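Local coordinates for nucleoprotein (Sendai virus, PDB 6M7D) that coats the viral RNA genome, one subunit to six nucleotides, building the helical nucleocapsid that serves as template for transcription and replication, at residues Q67-L79 with I219-M233. Sequence-based numbering, arbitrary orientation.
Sequences QHSQRGGFLVSLL and IGSVMRSQQSLVSLM
The hydroxyl of S225 meets the ring of H68 where two helices end and begin: its OG takes a weak, strongly bent bond (121°) from H68 ND1 at 2.9 Å. The same oxygen accepts a straighter bond from Q226 NE2, close to that amide's plane, and gives its own proton to V222 O. Serine suits this place because one small hydroxyl at a helix end can both donate to its own backbone and accept from two side chains. Q226, which leaves helical geometry and occupies the N-cap position of helix 227-233, has CG anti to its carbonyl carbon, 3.4 Å from H68 O; a bend at chi2 then lays the amide along the backbone of S69.

Next to this polar end, V222 packs as a knob into the hole formed by H68, R71, G72 and L75. Its CG1 meets G72 N, while CG2 lies over one face of the R71 guanidinium, whose NE is bonded to S61 O. Glycine suits position 72 because a CB there would run into Q226 CG. L229 is a second knob, among G72, L75, V76 and L79; leucine's two methyls let CD2 touch L75 CD1 at 3.6 Å while CD1 reaches V76 and L79. L232 adds its CD2, 3.6 Å from V76 CG2.

Helix 68-79 thus crosses helix 219-225 steeply (-111°) yet runs nearly along helix 227-233 (20°), lying against both arms of the bend at Q226. Strand 33-40 also packs on S69 and V76, S61 of helix 47-62 touches L75, and helix 163-181 brings W175 to both L79 and M233.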
loop_
_atom_site.group_PDB
_atom_site.type_symbol
_atom_site.label_atom_id
_atom_site.label_comp_id
_atom_site.label_asym_id
_atom_site.label_seq_id
_atom_site.Cartn_x
_atom_site.Cartn_y
_atom_site.Cartn_z
ATOM N N GLN A 67 19.048 12.828 7.096
ATOM C CA GLN A 67 19.063 12.253 5.724
ATOM C C GLN A 67 17.877 11.296 5.578
ATOM O O GLN A 67 17.586 10.566 6.544
ATOM C CB GLN A 67 20.374 11.502 5.492
ATOM C CG GLN A 67 21.605 12.395 5.543
ATOM C CD GLN A 67 22.886 11.601 5.479
ATOM O OE1 GLN A 67 22.932 10.430 5.850
ATOM N NE2 GLN A 67 23.945 12.240 5.009
ATOM N N HIS A 68 17.280 11.241 4.385
ATOM C CA HIS A 68 16.085 10.386 4.156
ATOM C C HIS A 68 16.422 8.922 4.453
ATOM O O HIS A 68 15.557 8.234 5.026
ATOM C CB HIS A 68 15.525 10.604 2.744
ATOM C CG HIS A 68 14.562 11.738 2.663
ATOM N ND1 HIS A 68 13.194 11.547 2.670
ATOM C CD2 HIS A 68 14.756 13.072 2.587
ATOM C CE1 HIS A 68 12.589 12.713 2.594
ATOM N NE2 HIS A 68 13.525 13.664 2.543
ATOM N N SER A 69 17.615 8.458 4.073
ATOM C CA SER A 69 17.977 7.084 4.390
ATOM C C SER A 69 18.011 6.860 5.894
ATOM O O SER A 69 17.580 5.812 6.383
ATOM C CB SER A 69 19.325 6.740 3.764
ATOM O OG SER A 69 20.372 6.914 4.698
ATOM N N GLN A 70 18.491 7.845 6.652
ATOM C CA GLN A 70 18.540 7.688 8.102
ATOM C C GLN A 70 17.145 7.738 8.707
ATOM O O GLN A 70 16.841 7.013 9.658
ATOM C CB GLN A 70 19.438 8.754 8.721
ATOM C CG GLN A 70 19.885 8.396 10.121
ATOM C CD GLN A 70 20.135 6.906 10.285
ATOM O OE1 GLN A 70 21.067 6.354 9.702
ATOM N NE2 GLN A 70 19.296 6.248 11.075
ATOM N N ARG A 71 16.279 8.597 8.171
ATOM C CA ARG A 71 14.893 8.609 8.618
ATOM C C ARG A 71 14.203 7.292 8.290
ATOM O O ARG A 71 13.407 6.779 9.086
ATOM C CB ARG A 71 14.161 9.785 7.983
ATOM C CG ARG A 71 14.807 11.113 8.265
ATOM C CD ARG A 71 14.298 12.175 7.327
ATOM N NE ARG A 71 12.858 12.349 7.438
ATOM C CZ ARG A 71 12.166 13.256 6.762
ATOM N NH1 ARG A 71 12.788 14.071 5.929
ATOM N NH2 ARG A 71 10.857 13.350 6.920
ATOM N N GLY A 72 14.501 6.724 7.124
ATOM C CA GLY A 72 13.999 5.402 6.813
ATOM C C GLY A 72 14.527 4.344 7.754
ATOM O O GLY A 72 13.830 3.380 8.060
ATOM N N GLY A 73 15.757 4.512 8.233
ATOM C CA GLY A 73 16.291 3.586 9.216
ATOM C C GLY A 73 15.661 3.738 10.581
ATOM O O GLY A 73 15.540 2.765 11.321
ATOM N N PHE A 74 15.243 4.950 10.931
ATOM C CA PHE A 74 14.485 5.132 12.164
ATOM C C PHE A 74 13.103 4.507 12.053
ATOM O O PHE A 74 12.599 3.917 13.015
ATOM C CB PHE A 74 14.376 6.612 12.502
ATOM C CG PHE A 74 15.602 7.160 13.136
ATOM C CD1 PHE A 74 16.067 6.632 14.319
ATOM C CD2 PHE A 74 16.306 8.182 12.540
ATOM C CE1 PHE A 74 17.198 7.126 14.901
ATOM C CE2 PHE A 74 17.438 8.674 13.119
ATOM C CZ PHE A 74 17.884 8.147 14.301
ATOM N N LEU A 75 12.478 4.617 10.884
ATOM C CA LEU A 75 11.222 3.910 10.664
ATOM C C LEU A 75 11.426 2.401 10.690
ATOM O O LEU A 75 10.573 1.664 11.188
ATOM C CB LEU A 75 10.595 4.350 9.347
ATOM C CG LEU A 75 9.815 5.654 9.436
ATOM C CD1 LEU A 75 9.194 5.980 8.108
ATOM C CD2 LEU A 75 8.757 5.557 10.505
ATOM N N VAL A 76 12.551 1.925 10.162
ATOM C CA VAL A 76 12.866 0.502 10.203
ATOM C C VAL A 76 13.081 0.046 11.638
ATOM O O VAL A 76 12.661 -1.047 12.027
ATOM C CB VAL A 76 14.092 0.218 9.318
ATOM C CG1 VAL A 76 14.728 -1.096 9.677
ATOM C CG2 VAL A 76 13.694 0.223 7.863
ATOM N N SER A 77 13.733 0.880 12.446
ATOM C CA SER A 77 13.883 0.608 13.869
ATOM C C SER A 77 12.525 0.488 14.542
ATOM O O SER A 77 12.281 -0.434 15.329
ATOM C CB SER A 77 14.691 1.728 14.517
ATOM O OG SER A 77 16.046 1.664 14.140
ATOM N N LEU A 78 11.635 1.432 14.250
ATOM C CA LEU A 78 10.301 1.406 14.832
ATOM C C LEU A 78 9.559 0.134 14.453
ATOM O O LEU A 78 8.948 -0.514 15.309
ATOM C CB LEU A 78 9.528 2.639 14.382
ATOM C CG LEU A 78 8.146 2.839 14.980
ATOM C CD1 LEU A 78 8.220 2.766 16.482
ATOM C CD2 LEU A 78 7.616 4.176 14.538
ATOM N N LEU A 79 9.606 -0.246 13.180
ATOM C CA LEU A 79 8.911 -1.452 12.756
ATOM C C LEU A 79 9.558 -2.709 13.318
ATOM O O LEU A 79 8.880 -3.725 13.491
ATOM C CB LEU A 79 8.855 -1.526 11.235
ATOM C CG LEU A 79 8.271 -0.324 10.502
ATOM C CD1 LEU A 79 8.867 -0.233 9.121
ATOM C CD2 LEU A 79 6.773 -0.410 10.429
ATOM N N ILE A 219 6.219 10.911 7.272
ATOM C CA ILE A 219 6.438 9.444 7.096
ATOM C C ILE A 219 6.275 9.086 5.615
ATOM O O ILE A 219 7.095 8.300 5.105
ATOM C CB ILE A 219 5.498 8.624 8.002
ATOM C CG1 ILE A 219 5.749 8.918 9.483
ATOM C CG2 ILE A 219 5.617 7.139 7.698
ATOM C CD1 ILE A 219 4.948 8.049 10.422
ATOM N N GLY A 220 5.273 9.673 4.952
ATOM C CA GLY A 220 5.013 9.393 3.553
ATOM C C GLY A 220 6.137 9.848 2.650
ATOM O O GLY A 220 6.456 9.185 1.665
ATOM N N SER A 221 6.749 10.986 2.969
ATOM C CA SER A 221 7.903 11.450 2.209
ATOM C C SER A 221 9.081 10.502 2.370
ATOM O O SER A 221 9.761 10.170 1.390
ATOM C CB SER A 221 8.276 12.859 2.650
ATOM O OG SER A 221 9.327 12.827 3.588
ATOM N N VAL A 222 9.335 10.051 3.598
ATOM C CA VAL A 222 10.411 9.088 3.815
ATOM C C VAL A 222 10.137 7.794 3.061
ATOM O O VAL A 222 11.057 7.150 2.549
ATOM C CB VAL A 222 10.608 8.841 5.319
ATOM C CG1 VAL A 222 11.662 7.800 5.546
ATOM C CG2 VAL A 222 11.004 10.116 5.990
ATOM N N MET A 223 8.870 7.393 2.973
ATOM C CA MET A 223 8.529 6.183 2.235
ATOM C C MET A 223 8.693 6.382 0.738
ATOM O O MET A 223 9.113 5.464 0.026
ATOM C CB MET A 223 7.103 5.762 2.551
ATOM C CG MET A 223 6.938 5.159 3.905
ATOM S SD MET A 223 5.219 4.888 4.284
ATOM C CE MET A 223 5.392 3.840 5.706
ATOM N N ARG A 224 8.343 7.563 0.240
ATOM C CA ARG A 224 8.524 7.855 -1.175
ATOM C C ARG A 224 9.995 7.847 -1.553
ATOM O O ARG A 224 10.356 7.433 -2.659
ATOM C CB ARG A 224 7.900 9.202 -1.511
ATOM C CG ARG A 224 6.475 9.118 -1.975
ATOM C CD ARG A 224 5.924 10.492 -2.227
ATOM N NE ARG A 224 5.067 10.936 -1.137
ATOM C CZ ARG A 224 5.301 12.009 -0.397
ATOM N NH1 ARG A 224 6.369 12.753 -0.629
ATOM N NH2 ARG A 224 4.466 12.341 0.572
ATOM N N SER A 225 10.861 8.307 -0.654
ATOM C CA SER A 225 12.275 8.384 -0.996
ATOM C C SER A 225 12.973 7.048 -0.800
ATOM O O SER A 225 13.866 6.691 -1.574
ATOM C CB SER A 225 12.954 9.471 -0.171
ATOM O OG SER A 225 13.105 9.063 1.171
ATOM N N GLN A 226 12.583 6.294 0.219
ATOM C CA GLN A 226 13.298 5.092 0.632
ATOM C C GLN A 226 12.551 3.865 0.142
ATOM O O GLN A 226 11.610 3.404 0.793
ATOM C CB GLN A 226 13.465 5.057 2.147
ATOM C CG GLN A 226 14.395 6.118 2.664
ATOM C CD GLN A 226 15.647 6.226 1.835
ATOM O OE1 GLN A 226 16.436 5.290 1.762
ATOM N NE2 GLN A 226 15.836 7.370 1.195
ATOM N N GLN A 227 12.984 3.329 -0.997
ATOM C CA GLN A 227 12.410 2.088 -1.500
ATOM C C GLN A 227 12.828 0.898 -0.653
ATOM O O GLN A 227 12.202 -0.161 -0.728
ATOM C CB GLN A 227 12.823 1.877 -2.955
ATOM C CG GLN A 227 11.960 0.899 -3.724
ATOM C CD GLN A 227 10.716 1.535 -4.282
ATOM O OE1 GLN A 227 9.728 1.724 -3.579
ATOM N NE2 GLN A 227 10.754 1.873 -5.556
ATOM N N SER A 228 13.872 1.051 0.159
ATOM C CA SER A 228 14.289 -0.026 1.052
ATOM C C SER A 228 13.268 -0.249 2.155
ATOM O O SER A 228 12.968 -1.391 2.517
ATOM C CB SER A 228 15.648 0.302 1.657
ATOM O OG SER A 228 15.561 1.456 2.469
ATOM N N LEU A 229 12.728 0.837 2.701
ATOM C CA LEU A 229 11.700 0.728 3.726
ATOM C C LEU A 229 10.425 0.117 3.161
ATOM O O LEU A 229 9.809 -0.753 3.789
ATOM C CB LEU A 229 11.441 2.110 4.312
ATOM C CG LEU A 229 10.246 2.354 5.215
ATOM C CD1 LEU A 229 10.487 1.745 6.567
ATOM C CD2 LEU A 229 10.037 3.841 5.325
ATOM N N VAL A 230 10.024 0.553 1.970
ATOM C CA VAL A 230 8.852 -0.015 1.315
ATOM C C VAL A 230 9.072 -1.489 1.020
ATOM O O VAL A 230 8.156 -2.305 1.151
ATOM C CB VAL A 230 8.527 0.781 0.038
ATOM C CG1 VAL A 230 7.273 0.250 -0.623
ATOM C CG2 VAL A 230 8.374 2.249 0.369
ATOM N N SER A 231 10.290 -1.856 0.623
ATOM C CA SER A 231 10.595 -3.259 0.374
ATOM C C SER A 231 10.519 -4.072 1.653
ATOM O O SER A 231 10.019 -5.197 1.647
ATOM C CB SER A 231 11.978 -3.390 -0.250
ATOM O OG SER A 231 12.968 -2.945 0.648
ATOM N N LEU A 232 11.020 -3.524 2.759
ATOM C CA LEU A 232 10.942 -4.229 4.031
ATOM C C LEU A 232 9.498 -4.434 4.458
ATOM O O LEU A 232 9.138 -5.496 4.970
ATOM C CB LEU A 232 11.706 -3.462 5.104
ATOM C CG LEU A 232 11.367 -3.835 6.541
ATOM C CD1 LEU A 232 12.156 -5.036 6.966
ATOM C CD2 LEU A 232 11.623 -2.677 7.464
ATOM N N MET A 233 8.652 -3.429 4.250
ATOM C CA MET A 233 7.252 -3.572 4.624
ATOM C C MET A 233 6.532 -4.568 3.720
ATOM O O MET A 233 5.748 -5.398 4.193
ATOM C CB MET A 233 6.577 -2.206 4.599
ATOM C CG MET A 233 7.178 -1.243 5.597
ATOM S SD MET A 233 6.562 0.430 5.447
ATOM C CE MET A 233 5.077 0.320 6.422
#